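Local structure of kojibiose phosphorylase (Gut metagenome, 6W0P) at residues A[49-54]-A[105-110]; A[542-547]-A[603-608]; A[444-449]-A[515-520]. The protein belongs to glycoside hydrolase family 65, whose members join a beta-sandwich N-terminal domain to an (alpha/alpha)6-barrel catalytic domain and a small C-terminal domain. One frame throughout, in Å; residues are numbered along the deposited sequence.

The three contacts lie in two domains of the chain. Interaction 1 comes first in sequence and belongs to the N-terminal beta-sandwich, where two loops meet near the start of strand 109-118. Interactions 2 and 3 both belong to the central helical domain. Along the chain interaction 3 closes before interaction 2 opens. It pairs helix 437-458 with the end of helix 513-518, while interaction 2 rests a loop on helix 603-613. Their centres are about 36 Å apart. The centre of interaction 1 is about 57 Å from that of interaction 3 and about 58 Å from that of interaction 2, across the chain's centre. The contacts do not touch: one joins parts of the N-terminal domain, two join parts of the helical domain.

Interaction 1. Residues A[49-54]-A[105-110]; sequences TYSGKQ and LNKVKF
N106 reaches across to S51 and G52 and lies beside the ring of Y50. Its CG is anti to the backbone N (chi1 -171°), which sends the amide toward the 49-54 loop. There ND2 donates to S51 OG at 3.1 Å, with an N-H...O angle of 156° and the oxygen close to the amide plane. S51 OG, set between its own backbone N and carbonyl carbon, is placed to meet both N106 and D104 OD2. The other oxygen of D104, OD1, pairs with the backbone N of N106. This D104-N106 pairing fits an Asx turn, in the loop that leads into strand 109-118 of the N-terminal beta-sandwich. The Y50 ring crosses the N106 amide steeply, their planes 67° apart. Y50 CE1 approaches N106 CB at 3.8 Å. The backbone N of G52 sits over one face of the same ring, 3.4 Å above its plane and toward the rim. F46 meets this ring edge-to-face. A water joins Y50 OH to N106 OD1, 2.7 Å from each. A second water links T49 O with L105 N, and it accepts from L105 N at 2.7 Å. The extended chain of K107 passes alongside S51, with its CE 3.6 Å from S51 OG.

Interaction 2. Residues A[542-547]-A[603-608]; sequences ETLLFE and QKQLLA
The amide of Q605 is the flat group among the side chains that meet here, and neither of its faces carries the contact. Q605 touches L544 through its aliphatic part, CG to L544 CB at 4.1 Å. The amide itself is held by others: NE2 pairs with Y539 OH, and OE1 accepts from S602 N, just before the helix. The F546 ring stands back from the helix segment and meets the Y539 ring at about 40°.

L544 carries most of the apolar contact. Its CG is anti to the carbonyl carbon (chi1 -52°), and CD1 reaches K604 CB at 3.6 Å. L544 CB faces A608 CB at 4.1 Å. L544 thus touches K604, Q605 and A608, on neighbouring turns of the helix. The loop comes close at A608, whose CB is 3.5 Å from T543 O. L545 brings CD2 to within 3.3 Å of A608 O, a close approach to the helix backbone. The loop is shaped by an ST turn: L545 N donates to T543 OG1 at 3.2 Å, with an angle of 153°.

N609, next after A608 in the helix, bonds the loop backbone at both L544 O and F546 N. Farther along helix 603-613, Y612 packs on L545 and Y613 OH bonds F546 O. Helix 590-596 lies next to both partners, with V590 and M594 against F546 and M594 against L606.

Interaction 3. Residues A[444-449]-A[515-520]; sequences GIEMLV and LDKCGF
V449 fills the tight half of this contact, and both its methyl groups are used. CG2 meets L515 CD2 at 3.5 Å, and the two side chains cross at about a right angle. CG1 lies 3.6 Å from C518 CB and is equally near F520 CB. It is anti to the backbone N (chi1 164°), which turns it to the end of the partner helix. There it sits obliquely by the F520 ring. L500 of helix 487-504 also packs on V449. C518 continues the apolar patch, with its SG 3.9 Å from E446 CG.

Beyond that sulfur the contact loosens into a polar margin. The extended E446 chain and the bent K517 chain cross obliquely. Their salt bridge is long: K517 NZ donates weakly to E446 OE2 at 3.4 Å. A water donates to E446 OE2, but its link to K517 NZ is modelled too short and is doubtful. E446 OE1 is bonded to Y376 OH, so each carboxylate oxygen has a partner. K517 is exposed, whereas E446 is buried.

C518 O also has a partner on helix 437-458, K453 NZ. The partner helix ends in a Schellman motif at G519, which has positive phi. F520 N bonds L515 O at 2.8 Å, and G519 N bonds D516 O at 3.1 Å. The Schellman ending of short helix 513-518 thus sets F520 against helix 437-458, within the mainly helical catalytic domain, an (alpha/alpha)6 barrel in this family.

Interaction 1. Residues A[49-54]-A[105-110]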
loop_
_atom_site.group_PDB
_atom_site.type_symbol
_atom_site.label_atom_id
_atom_site.label_comp_id
_atom_site.label_asym_id
_atom_site.label_seq_id
_atom_site.Cartn_x
_atom_site.Cartn_y
_atom_site.Cartn_z
ATOM N N THR A 49 -4.096 25.463 -33.001
ATOM C CA THR A 49 -5.112 25.216 -31.935
ATOM C C THR A 49 -5.945 23.968 -32.281
ATOM O O THR A 49 -6.428 23.850 -33.411
ATOM C CB THR A 49 -5.984 26.463 -31.737
ATOM O OG1 THR A 49 -5.124 27.486 -31.236
ATOM C CG2 THR A 49 -7.148 26.245 -30.795
ATOM N N TYR A 50 -6.091 23.041 -31.340
ATOM C CA TYR A 50 -7.038 21.902 -31.464
ATOM C C TYR A 50 -7.774 21.758 -30.138
ATOM O O TYR A 50 -7.114 21.623 -29.085
ATOM C CB TYR A 50 -6.345 20.600 -31.875
ATOM C CG TYR A 50 -7.268 19.412 -32.055
ATOM C CD1 TYR A 50 -8.064 19.272 -33.181
ATOM C CD2 TYR A 50 -7.333 18.406 -31.107
ATOM C CE1 TYR A 50 -8.885 18.169 -33.363
ATOM C CE2 TYR A 50 -8.154 17.303 -31.268
ATOM C CZ TYR A 50 -8.934 17.179 -32.398
ATOM O OH TYR A 50 -9.737 16.076 -32.548
ATOM N N SER A 51 -9.100 21.834 -30.205
ATOM C CA SER A 51 -9.999 21.922 -29.027
ATOM C C SER A 51 -10.675 20.558 -28.808
ATOM O O SER A 51 -11.577 20.477 -27.972
ATOM C CB SER A 51 -10.992 23.044 -29.202
ATOM O OG SER A 51 -11.901 22.741 -30.250
ATOM N N GLY A 52 -10.256 19.525 -29.549
ATOM C CA GLY A 52 -10.643 18.126 -29.286
ATOM C C GLY A 52 -9.746 17.549 -28.209
ATOM O O GLY A 52 -8.884 18.301 -27.719
ATOM N N LYS A 53 -9.918 16.275 -27.855
ATOM C CA LYS A 53 -9.038 15.588 -26.876
ATOM C C LYS A 53 -7.643 15.453 -27.511
ATOM O O LYS A 53 -7.513 14.982 -28.642
ATOM C CB LYS A 53 -9.665 14.272 -26.372
ATOM C CG LYS A 53 -9.305 13.008 -27.136
ATOM C CD LYS A 53 -10.378 11.905 -27.113
ATOM C CE LYS A 53 -10.302 10.981 -28.319
ATOM N NZ LYS A 53 -10.500 11.733 -29.584
ATOM N N GLN A 54 -6.623 15.911 -26.813
ATOM C CA GLN A 54 -5.230 15.869 -27.304
ATOM C C GLN A 54 -4.338 15.777 -26.084
ATOM O O GLN A 54 -4.776 16.195 -24.978
ATOM C CB GLN A 54 -4.882 17.100 -28.149
ATOM C CG GLN A 54 -5.213 18.438 -27.489
ATOM C CD GLN A 54 -4.535 19.588 -28.205
ATOM O OE1 GLN A 54 -4.078 19.473 -29.351
ATOM N NE2 GLN A 54 -4.446 20.706 -27.518
ATOM N N LEU A 105 -9.322 22.073 -36.250
ATOM C CA LEU A 105 -9.969 20.997 -37.059
ATOM C C LEU A 105 -11.110 20.343 -36.273
ATOM O O LEU A 105 -11.882 19.640 -36.894
ATOM C CB LEU A 105 -8.933 19.963 -37.499
ATOM C CG LEU A 105 -7.888 20.450 -38.506
ATOM C CD1 LEU A 105 -7.061 19.275 -39.020
ATOM C CD2 LEU A 105 -8.525 21.200 -39.658
ATOM N N ASN A 106 -11.225 20.579 -34.965
ATOM C CA ASN A 106 -12.380 20.126 -34.137
ATOM C C ASN A 106 -13.613 21.014 -34.405
ATOM O O ASN A 106 -14.710 20.557 -34.100
ATOM C CB ASN A 106 -12.033 20.107 -32.645
ATOM C CG ASN A 106 -13.092 19.450 -31.779
ATOM O OD1 ASN A 106 -13.426 18.284 -31.977
ATOM N ND2 ASN A 106 -13.628 20.193 -30.818
ATOM N N LYS A 107 -13.447 22.211 -34.978
ATOM C CA LYS A 107 -14.555 23.178 -35.231
ATOM C C LYS A 107 -14.755 23.443 -36.729
ATOM O O LYS A 107 -15.893 23.434 -37.161
ATOM C CB LYS A 107 -14.300 24.480 -34.463
ATOM C CG LYS A 107 -14.500 24.363 -32.956
ATOM C CD LYS A 107 -14.249 25.651 -32.190
ATOM C CE LYS A 107 -14.259 25.427 -30.687
ATOM N NZ LYS A 107 -14.104 26.695 -29.929
ATOM N N VAL A 108 -13.701 23.666 -37.506
ATOM C CA VAL A 108 -13.830 24.263 -38.872
ATOM C C VAL A 108 -14.223 23.181 -39.887
ATOM O O VAL A 108 -14.242 22.003 -39.531
ATOM C CB VAL A 108 -12.545 25.012 -39.279
ATOM C CG1 VAL A 108 -12.198 26.111 -38.271
ATOM C CG2 VAL A 108 -11.368 24.064 -39.486
ATOM N N LYS A 109 -14.571 23.595 -41.108
ATOM C CA LYS A 109 -14.819 22.681 -42.252
ATOM C C LYS A 109 -13.486 22.496 -42.991
ATOM O O LYS A 109 -12.778 23.502 -43.243
ATOM C CB LYS A 109 -15.925 23.208 -43.176
ATOM C CG LYS A 109 -17.334 22.806 -42.760
ATOM C CD LYS A 109 -18.350 23.918 -42.888
ATOM C CE LYS A 109 -19.603 23.660 -42.075
ATOM N NZ LYS A 109 -20.661 24.650 -42.394
ATOM N N PHE A 110 -13.132 21.247 -43.277
ATOM C CA PHE A 110 -11.860 20.890 -43.957
ATOM C C PHE A 110 -12.116 19.642 -44.792
ATOM O O PHE A 110 -13.103 18.969 -44.530
ATOM C CB PHE A 110 -10.728 20.741 -42.938
ATOM C CG PHE A 110 -10.909 19.599 -41.981
ATOM C CD1 PHE A 110 -11.676 19.743 -40.839
ATOM C CD2 PHE A 110 -10.298 18.375 -42.220
ATOM C CE1 PHE A 110 -11.838 18.681 -39.959
ATOM C CE2 PHE A 110 -10.461 17.315 -41.345
ATOM C CZ PHE A 110 -11.216 17.476 -40.206
HETATM O O HOH W 1 -6.741 21.662 -35.486
HETATM O O HOH W 2 -12.122 16.739 -33.694
#

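Interaction 2. Residues A[542-547]-A[603-608]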
loop_
_atom_site.group_PDB
_atom_site.type_symbol
_atom_site.label_atom_id
_atom_site.label_comp_id
_atom_site.label_asym_id
_atom_site.label_seq_id
_atom_site.Cartn_x
_atom_site.Cartn_y
_atom_site.Cartn_z
ATOM N N GLU A 542 15.761 -35.178 -12.186
ATOM C CA GLU A 542 14.874 -36.206 -12.809
ATOM C C GLU A 542 13.904 -35.537 -13.790
ATOM O O GLU A 542 13.788 -36.027 -14.906
ATOM C CB GLU A 542 14.078 -36.988 -11.752
ATOM C CG GLU A 542 14.947 -37.720 -10.743
ATOM C CD GLU A 542 16.058 -38.544 -11.373
ATOM O OE1 GLU A 542 15.759 -39.337 -12.318
ATOM O OE2 GLU A 542 17.225 -38.374 -10.947
ATOM N N THR A 543 13.178 -34.491 -13.371
ATOM C CA THR A 543 12.115 -33.845 -14.208
ATOM C C THR A 543 12.740 -32.776 -15.110
ATOM O O THR A 543 12.082 -32.362 -16.073
ATOM C CB THR A 543 11.004 -33.247 -13.336
ATOM O OG1 THR A 543 11.578 -32.131 -12.655
ATOM C CG2 THR A 543 10.413 -34.239 -12.352
ATOM N N LEU A 544 13.954 -32.332 -14.778
ATOM C CA LEU A 544 14.678 -31.225 -15.459
ATOM C C LEU A 544 13.970 -29.876 -15.187
ATOM O O LEU A 544 14.291 -28.910 -15.903
ATOM C CB LEU A 544 14.769 -31.495 -16.973
ATOM C CG LEU A 544 15.321 -32.851 -17.427
ATOM C CD1 LEU A 544 15.332 -32.936 -18.942
ATOM C CD2 LEU A 544 16.727 -33.116 -16.884
ATOM N N LEU A 545 13.065 -29.793 -14.198
ATOM C CA LEU A 545 12.290 -28.544 -13.903
ATOM C C LEU A 545 13.041 -27.677 -12.888
ATOM O O LEU A 545 13.638 -28.231 -11.954
ATOM C CB LEU A 545 10.899 -28.886 -13.373
ATOM C CG LEU A 545 9.951 -29.561 -14.366
ATOM C CD1 LEU A 545 8.678 -30.029 -13.677
ATOM C CD2 LEU A 545 9.597 -28.629 -15.513
ATOM N N PHE A 546 13.035 -26.360 -13.081
ATOM C CA PHE A 546 13.235 -25.371 -11.990
ATOM C C PHE A 546 11.878 -25.101 -11.348
ATOM O O PHE A 546 10.846 -25.039 -12.087
ATOM C CB PHE A 546 13.852 -24.075 -12.499
ATOM C CG PHE A 546 15.252 -24.238 -13.026
ATOM C CD1 PHE A 546 16.352 -24.154 -12.180
ATOM C CD2 PHE A 546 15.468 -24.492 -14.368
ATOM C CE1 PHE A 546 17.637 -24.324 -12.685
ATOM C CE2 PHE A 546 16.751 -24.635 -14.863
ATOM C CZ PHE A 546 17.833 -24.548 -14.026
ATOM N N GLU A 547 11.849 -24.998 -10.020
ATOM C CA GLU A 547 10.617 -24.572 -9.307
ATOM C C GLU A 547 10.725 -23.058 -9.168
ATOM O O GLU A 547 11.764 -22.622 -8.735
ATOM C CB GLU A 547 10.441 -25.282 -7.957
ATOM C CG GLU A 547 9.077 -24.991 -7.326
ATOM C CD GLU A 547 8.772 -25.691 -6.008
ATOM O OE1 GLU A 547 9.726 -26.132 -5.332
ATOM O OE2 GLU A 547 7.596 -25.744 -5.639
ATOM N N GLN A 603 17.767 -29.089 -25.190
ATOM C CA GLN A 603 16.409 -29.204 -25.765
ATOM C C GLN A 603 15.440 -29.702 -24.694
ATOM O O GLN A 603 14.294 -29.202 -24.644
ATOM C CB GLN A 603 16.376 -30.189 -26.935
ATOM C CG GLN A 603 17.135 -29.684 -28.147
ATOM C CD GLN A 603 16.517 -28.417 -28.679
ATOM O OE1 GLN A 603 15.359 -28.406 -29.096
ATOM N NE2 GLN A 603 17.285 -27.337 -28.653
ATOM N N LYS A 604 15.853 -30.705 -23.928
ATOM C CA LYS A 604 14.964 -31.415 -22.973
ATOM C C LYS A 604 14.672 -30.508 -21.767
ATOM O O LYS A 604 13.556 -30.560 -21.264
ATOM C CB LYS A 604 15.595 -32.742 -22.539
ATOM C CG LYS A 604 15.463 -33.863 -23.559
ATOM C CD LYS A 604 16.089 -35.171 -23.107
ATOM C CE LYS A 604 15.722 -36.330 -24.017
ATOM N NZ LYS A 604 16.456 -37.559 -23.644
ATOM N N GLN A 605 15.652 -29.732 -21.306
ATOM C CA GLN A 605 15.469 -28.790 -20.155
ATOM C C GLN A 605 14.470 -27.685 -20.513
ATOM O O GLN A 605 13.537 -27.439 -19.713
ATOM C CB GLN A 605 16.812 -28.218 -19.721
ATOM C CG GLN A 605 17.628 -29.242 -18.936
ATOM C CD GLN A 605 18.997 -28.705 -18.621
ATOM O OE1 GLN A 605 19.669 -28.157 -19.492
ATOM N NE2 GLN A 605 19.382 -28.808 -17.359
ATOM N N LEU A 606 14.664 -27.062 -21.671
ATOM C CA LEU A 606 13.751 -26.018 -22.201
ATOM C C LEU A 606 12.350 -26.601 -22.393
ATOM O O LEU A 606 11.374 -25.909 -22.023
ATOM C CB LEU A 606 14.319 -25.478 -23.508
ATOM C CG LEU A 606 15.620 -24.697 -23.380
ATOM C CD1 LEU A 606 16.344 -24.670 -24.710
ATOM C CD2 LEU A 606 15.335 -23.271 -22.907
ATOM N N LEU A 607 12.226 -27.809 -22.944
ATOM C CA LEU A 607 10.876 -28.369 -23.242
ATOM C C LEU A 607 10.186 -28.707 -21.913
ATOM O O LEU A 607 9.001 -28.383 -21.767
ATOM C CB LEU A 607 10.981 -29.556 -24.210
ATOM C CG LEU A 607 9.691 -30.317 -24.553
ATOM C CD1 LEU A 607 8.788 -29.541 -25.491
ATOM C CD2 LEU A 607 10.007 -31.676 -25.191
ATOM N N ALA A 608 10.895 -29.268 -20.938
ATOM C CA ALA A 608 10.277 -29.623 -19.640
ATOM C C ALA A 608 9.745 -28.341 -18.993
ATOM O O ALA A 608 8.578 -28.308 -18.612
ATOM C CB ALA A 608 11.267 -30.323 -18.748
#

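Interaction 3. Residues A[444-449]-A[515-520]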
loop_
_atom_site.group_PDB
_atom_site.type_symbol
_atom_site.label_atom_id
_atom_site.label_comp_id
_atom_site.label_asym_id
_atom_site.label_seq_id
_atom_site.Cartn_x
_atom_site.Cartn_y
_atom_site.Cartn_z
ATOM N N GLY A 444 33.145 -1.084 -15.616
ATOM C CA GLY A 444 32.442 -2.372 -15.449
ATOM C C GLY A 444 32.680 -3.002 -14.096
ATOM O O GLY A 444 31.709 -3.301 -13.402
ATOM N N ILE A 445 33.941 -3.192 -13.738
ATOM C CA ILE A 445 34.355 -3.871 -12.481
ATOM C C ILE A 445 33.690 -3.151 -11.308
ATOM O O ILE A 445 33.077 -3.826 -10.489
ATOM C CB ILE A 445 35.888 -3.903 -12.379
ATOM C CG1 ILE A 445 36.498 -4.607 -13.592
ATOM C CG2 ILE A 445 36.334 -4.531 -11.058
ATOM C CD1 ILE A 445 38.006 -4.469 -13.699
ATOM N N GLU A 446 33.780 -1.821 -11.260
ATOM C CA GLU A 446 33.191 -1.016 -10.164
ATOM C C GLU A 446 31.694 -1.350 -10.022
ATOM O O GLU A 446 31.263 -1.649 -8.881
ATOM C CB GLU A 446 33.398 0.478 -10.395
ATOM C CG GLU A 446 33.030 1.281 -9.159
ATOM C CD GLU A 446 33.050 2.780 -9.343
ATOM O OE1 GLU A 446 33.655 3.232 -10.327
ATOM O OE2 GLU A 446 32.440 3.488 -8.509
ATOM N N MET A 447 30.948 -1.305 -11.133
ATOM C CA MET A 447 29.489 -1.594 -11.186
ATOM C C MET A 447 29.227 -3.013 -10.690
ATOM O O MET A 447 28.231 -3.191 -9.970
ATOM C CB MET A 447 28.939 -1.475 -12.607
ATOM C CG MET A 447 28.995 -0.075 -13.124
ATOM S SD MET A 447 28.609 -0.006 -14.858
ATOM C CE MET A 447 26.823 0.139 -14.752
ATOM N N LEU A 448 30.075 -3.971 -11.069
ATOM C CA LEU A 448 29.876 -5.402 -10.719
ATOM C C LEU A 448 30.140 -5.615 -9.215
ATOM O O LEU A 448 29.414 -6.448 -8.582
ATOM C CB LEU A 448 30.801 -6.272 -11.566
ATOM C CG LEU A 448 30.481 -6.344 -13.061
ATOM C CD1 LEU A 448 31.469 -7.272 -13.758
ATOM C CD2 LEU A 448 29.048 -6.822 -13.310
ATOM N N VAL A 449 31.142 -4.927 -8.645
ATOM C CA VAL A 449 31.497 -5.080 -7.202
ATOM C C VAL A 449 30.352 -4.477 -6.387
ATOM O O VAL A 449 29.900 -5.119 -5.434
ATOM C CB VAL A 449 32.870 -4.456 -6.873
ATOM C CG1 VAL A 449 33.075 -4.254 -5.373
ATOM C CG2 VAL A 449 33.994 -5.295 -7.457
ATOM N N LEU A 515 38.523 -2.292 -5.782
ATOM C CA LEU A 515 38.036 -3.054 -4.599
ATOM C C LEU A 515 38.193 -2.192 -3.335
ATOM O O LEU A 515 37.235 -2.150 -2.516
ATOM C CB LEU A 515 38.785 -4.387 -4.467
ATOM C CG LEU A 515 38.455 -5.451 -5.517
ATOM C CD1 LEU A 515 39.212 -6.745 -5.253
ATOM C CD2 LEU A 515 36.968 -5.747 -5.577
ATOM N N ASP A 516 39.334 -1.510 -3.182
ATOM C CA ASP A 516 39.595 -0.610 -2.029
ATOM C C ASP A 516 38.535 0.496 -2.001
ATOM O O ASP A 516 37.921 0.684 -0.946
ATOM C CB ASP A 516 41.000 -0.005 -2.073
ATOM C CG ASP A 516 41.441 0.520 -0.722
ATOM O OD1 ASP A 516 41.756 -0.318 0.141
ATOM O OD2 ASP A 516 41.418 1.757 -0.530
ATOM N N LYS A 517 38.322 1.198 -3.115
ATOM C CA LYS A 517 37.376 2.350 -3.205
ATOM C C LYS A 517 35.947 1.890 -2.867
ATOM O O LYS A 517 35.192 2.689 -2.264
ATOM C CB LYS A 517 37.438 2.967 -4.608
ATOM C CG LYS A 517 36.538 4.178 -4.852
ATOM C CD LYS A 517 35.789 4.137 -6.185
ATOM C CE LYS A 517 34.995 5.401 -6.471
ATOM N NZ LYS A 517 34.901 5.688 -7.923
ATOM N N CYS A 518 35.595 0.656 -3.251
ATOM C CA CYS A 518 34.255 0.039 -3.062
ATOM C C CYS A 518 34.105 -0.573 -1.661
ATOM O O CYS A 518 32.952 -0.895 -1.301
ATOM C CB CYS A 518 34.002 -1.047 -4.099
ATOM S SG CYS A 518 33.895 -0.404 -5.786
ATOM N N GLY A 519 35.210 -0.735 -0.918
ATOM C CA GLY A 519 35.247 -1.419 0.390
ATOM C C GLY A 519 35.037 -2.916 0.260
ATOM O O GLY A 519 34.320 -3.492 1.085
ATOM N N PHE A 520 35.623 -3.548 -0.754
ATOM C CA PHE A 520 35.414 -4.994 -1.009
ATOM C C PHE A 520 36.681 -5.731 -0.577
ATOM O O PHE A 520 37.693 -5.671 -1.309
ATOM C CB PHE A 520 35.015 -5.238 -2.469
ATOM C CG PHE A 520 34.232 -6.504 -2.709
ATOM C CD1 PHE A 520 32.925 -6.618 -2.263
ATOM C CD2 PHE A 520 34.777 -7.575 -3.403
ATOM C CE1 PHE A 520 32.191 -7.775 -2.486
ATOM C CE2 PHE A 520 34.034 -8.726 -3.636
ATOM C CZ PHE A 520 32.747 -8.828 -3.167
HETATM O O HOH W 3 32.618 6.606 -8.125
#